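PDB 4ZGP: translation initiation factor eIF2 assembly protein, which acts as an ATP-dependent chaperone for eIF2, binding the gamma subunit so that it can assemble with the alpha and beta subunits. Local coordinates for residues V29-F34 with F238-F243. Residues are numbered along the deposited sequence; the frame is centred on the assembly and turned at random.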
ATOM      1  N   VAL A  29      12.816  -0.125  -3.872  1.00 24.02           N
ATOM      2  CA  VAL A  29      11.904  -1.109  -3.278  1.00 25.49           C
ATOM      3  C   VAL A  29      11.992  -1.082  -1.742  1.00 23.04           C
ATOM      4  O   VAL A  29      10.965  -1.076  -1.040  1.00 24.49           O
ATOM      5  CB  VAL A  29      12.197  -2.539  -3.829  1.00 26.69           C
ATOM      6  CG1 VAL A  29      11.443  -3.593  -3.047  1.00 28.37           C
ATOM      7  CG2 VAL A  29      11.829  -2.611  -5.306  1.00 26.41           C
ATOM      8  N   LEU A  30      13.209  -1.031  -1.226  1.00 25.03           N
ATOM      9  CA  LEU A  30      13.424  -0.949   0.220  1.00 26.74           C
ATOM     10  C   LEU A  30      12.797   0.300   0.843  1.00 26.56           C
ATOM     11  O   LEU A  30      12.292   0.244   1.969  1.00 21.65           O
ATOM     12  CB  LEU A  30      14.929  -0.972   0.557  1.00 25.95           C
ATOM     13  CG  LEU A  30      15.679  -2.301   0.418  1.00 29.24           C
ATOM     14  CD1 LEU A  30      17.171  -2.078   0.647  1.00 31.21           C
ATOM     15  CD2 LEU A  30      15.127  -3.335   1.394  1.00 26.87           C
ATOM     16  N   HIS A  31      12.854   1.433   0.135  1.00 20.26           N
ATOM     17  CA  HIS A  31      12.320   2.680   0.670  1.00 19.40           C
ATOM     18  C   HIS A  31      10.796   2.664   0.803  1.00 19.03           C
ATOM     19  O   HIS A  31      10.230   3.467   1.554  1.00 22.91           O
ATOM     20  CB  HIS A  31      12.736   3.868  -0.214  1.00 23.14           C
ATOM     21  CG  HIS A  31      14.211   4.122  -0.199  1.00 25.78           C
ATOM     22  ND1 HIS A  31      14.859   4.827  -1.191  1.00 29.98           N
ATOM     23  CD2 HIS A  31      15.170   3.726   0.670  1.00 24.59           C
ATOM     24  CE1 HIS A  31      16.152   4.883  -0.915  1.00 25.89           C
ATOM     25  NE2 HIS A  31      16.366   4.219   0.208  1.00 28.46           N
ATOM     26  N   CYS A  32      10.148   1.770   0.061  1.00 20.80           N
ATOM     27  CA  CYS A  32       8.691   1.689   0.053  1.00 22.42           C
ATOM     28  C   CYS A  32       8.138   0.672   1.040  1.00 21.85           C
ATOM     29  O   CYS A  32       6.914   0.501   1.111  1.00 20.11           O
ATOM     30  CB  CYS A  32       8.179   1.349  -1.358  1.00 24.05           C
ATOM     31  SG  CYS A  32       8.278   2.806  -2.420  1.00 26.24           S
ATOM     32  N   GLN A  33       9.007  -0.014   1.777  1.00 20.81           N
ATOM     33  CA  GLN A  33       8.503  -0.908   2.824  1.00 22.90           C
ATOM     34  C   GLN A  33       7.692  -0.114   3.825  1.00 22.91           C
ATOM     35  O   GLN A  33       8.057   1.013   4.167  1.00 20.37           O
ATOM     36  CB  GLN A  33       9.642  -1.606   3.568  1.00 22.15           C
ATOM     37  CG  GLN A  33      10.567  -2.497   2.774  1.00 22.91           C
ATOM     38  CD  GLN A  33      11.768  -2.908   3.636  1.00 27.11           C
ATOM     39  OE1 GLN A  33      11.761  -3.963   4.249  1.00 27.63           O
ATOM     40  NE2 GLN A  33      12.773  -2.042   3.708  1.00 23.75           N
ATOM     41  N   PHE A  34       6.606  -0.702   4.333  1.00 20.54           N
ATOM     42  CA  PHE A  34       5.752   0.001   5.287  1.00 19.24           C
ATOM     43  C   PHE A  34       6.547   0.561   6.476  1.00 18.25           C
ATOM     44  O   PHE A  34       6.390   1.719   6.851  1.00 21.92           O
ATOM     45  CB  PHE A  34       4.647  -0.939   5.814  1.00 19.22           C
ATOM     46  CG  PHE A  34       3.580  -0.230   6.567  1.00 23.53           C
ATOM     47  CD1 PHE A  34       2.461   0.266   5.905  1.00 23.86           C
ATOM     48  CD2 PHE A  34       3.680  -0.065   7.938  1.00 22.91           C
ATOM     49  CE1 PHE A  34       1.470   0.930   6.598  1.00 27.47           C
ATOM     50  CE2 PHE A  34       2.694   0.608   8.637  1.00 20.18           C
ATOM     51  CZ  PHE A  34       1.595   1.104   7.977  1.00 22.53           C
ATOM     52  N   PHE A 238      10.711  11.712   2.080  1.00 19.10           N
ATOM     53  CA  PHE A 238      10.798  10.487   1.313  1.00 18.72           C
ATOM     54  C   PHE A 238      12.041  10.608   0.413  1.00 22.15           C
ATOM     55  O   PHE A 238      12.249  11.646  -0.205  1.00 25.45           O
ATOM     56  CB  PHE A 238       9.525  10.217   0.482  1.00 22.45           C
ATOM     57  CG  PHE A 238       9.504   8.838  -0.073  1.00 23.76           C
ATOM     58  CD1 PHE A 238       9.277   7.758   0.772  1.00 21.29           C
ATOM     59  CD2 PHE A 238       9.817   8.597  -1.403  1.00 21.17           C
ATOM     60  CE1 PHE A 238       9.308   6.460   0.283  1.00 21.54           C
ATOM     61  CE2 PHE A 238       9.847   7.305  -1.895  1.00 22.87           C
ATOM     62  CZ  PHE A 238       9.588   6.235  -1.051  1.00 20.47           C
ATOM     63  N   PRO A 239      12.877   9.553   0.364  1.00 20.57           N
ATOM     64  CA  PRO A 239      14.239   9.746  -0.153  1.00 21.48           C
ATOM     65  C   PRO A 239      14.386   9.695  -1.672  1.00 27.11           C
ATOM     66  O   PRO A 239      15.451  10.089  -2.156  1.00 31.35           O
ATOM     67  CB  PRO A 239      15.028   8.595   0.493  1.00 26.19           C
ATOM     68  CG  PRO A 239      14.036   7.572   0.830  1.00 25.26           C
ATOM     69  CD  PRO A 239      12.765   8.326   1.173  1.00 23.00           C
ATOM     70  N   ASP A 240      13.368   9.242  -2.399  1.00 24.77           N
ATOM     71  CA  ASP A 240      13.467   9.146  -3.866  1.00 25.73           C
ATOM     72  C   ASP A 240      12.677  10.258  -4.570  1.00 26.27           C
ATOM     73  O   ASP A 240      11.681  10.723  -4.051  1.00 23.05           O
ATOM     74  CB  ASP A 240      12.980   7.778  -4.330  1.00 30.04           C
ATOM     75  CG  ASP A 240      13.775   6.643  -3.712  1.00 32.71           C
ATOM     76  OD1 ASP A 240      15.014   6.772  -3.640  1.00 30.42           O
ATOM     77  OD2 ASP A 240      13.167   5.628  -3.314  1.00 30.12           O
ATOM     78  N   PRO A 241      13.143  10.698  -5.762  1.00 25.85           N
ATOM     79  CA  PRO A 241      12.467  11.775  -6.487  1.00 28.62           C
ATOM     80  C   PRO A 241      11.174  11.340  -7.175  1.00 23.82           C
ATOM     81  O   PRO A 241      10.290  12.184  -7.389  1.00 25.83           O
ATOM     82  CB  PRO A 241      13.513  12.186  -7.534  1.00 27.71           C
ATOM     83  CG  PRO A 241      14.246  10.920  -7.832  1.00 28.38           C
ATOM     84  CD  PRO A 241      14.341  10.213  -6.478  1.00 29.94           C
ATOM     85  N   ASP A 242      11.088  10.067  -7.546  1.00 23.68           N
ATOM     86  CA  ASP A 242       9.907   9.539  -8.222  1.00 27.77           C
ATOM     87  C   ASP A 242       9.257   8.426  -7.393  1.00 25.06           C
ATOM     88  O   ASP A 242       9.933   7.486  -6.972  1.00 29.71           O
ATOM     89  CB  ASP A 242      10.253   8.966  -9.594  1.00 23.74           C
ATOM     90  CG  ASP A 242      11.223   9.844 -10.396  1.00 28.12           C
ATOM     91  OD1 ASP A 242      11.252  11.078 -10.225  1.00 31.14           O
ATOM     92  OD2 ASP A 242      11.950   9.268 -11.229  1.00 41.53           O
ATOM     93  N   PHE A 243       7.950   8.527  -7.183  1.00 25.89           N
ATOM     94  CA  PHE A 243       7.236   7.497  -6.431  1.00 22.71           C
ATOM     95  C   PHE A 243       5.736   7.680  -6.630  1.00 19.71           C
ATOM     96  O   PHE A 243       5.301   8.616  -7.300  1.00 20.34           O
ATOM     97  CB  PHE A 243       7.620   7.545  -4.925  1.00 18.15           C
ATOM     98  CG  PHE A 243       7.326   8.867  -4.235  1.00 21.53           C
ATOM     99  CD1 PHE A 243       8.230   9.919  -4.290  1.00 22.35           C
ATOM    100  CD2 PHE A 243       6.143   9.049  -3.506  1.00 27.34           C
ATOM    101  CE1 PHE A 243       7.978  11.129  -3.630  1.00 23.03           C
ATOM    102  CE2 PHE A 243       5.877  10.261  -2.850  1.00 25.27           C
ATOM    103  CZ  PHE A 243       6.795  11.298  -2.908  1.00 25.47           C
TER
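A His-carboxylate hydrogen bond, His31 to Asp240, joins the helix 26-31 region to the loop before strand 243-250, beside the nucleotide site of this ATP-grasp protein. His31 ND1 donates to Asp240 OD2 at 2.8 Å, and the bond is fairly straight, with an N-H...O angle of 162°. The acceptor lies almost in the imidazole plane, whereas the nitrogen comes from out of the carboxylate plane on its syn side; the ring and carboxylate planes stand 33° apart. Pro239 packs on the ring from another direction: its CG sits over one imidazole face, 3.6 Å from the His31 ring centroid, in a CH-pi contact. The histidine is thus met at its edge by a carboxylate and over a face by a proline from the same loop.

Deeper in, the chi1 of -168°, with CG anti to the backbone N, brings the far edge of the Phe238 ring up to the His31-Cys32 backbone and the cysteine sulfur. Phe238 CE1 stands 3.4 Å from His31 O, and Cys32 SG makes a sulfur-aromatic contact at the ring edge, 5.2 Å from the Phe238 centroid. Cys32 and Phe238 both also pack on Ile259 of strand 253-261, and Lys201 NZ ties down the loop through the carbonyls of Phe238 and Asp240. The Cys32 side chain is about 4 Å from that of the ATP-binding Trp118, whose NE1 bonds to Val29 O, and about 10 Å from the bound ADP. Together these contacts join the N-terminal helix to the loop entering strand 243-250, next to strand 253-261, which carries the ATP-binding Asp258 and Asn260 of the ATP-grasp fold.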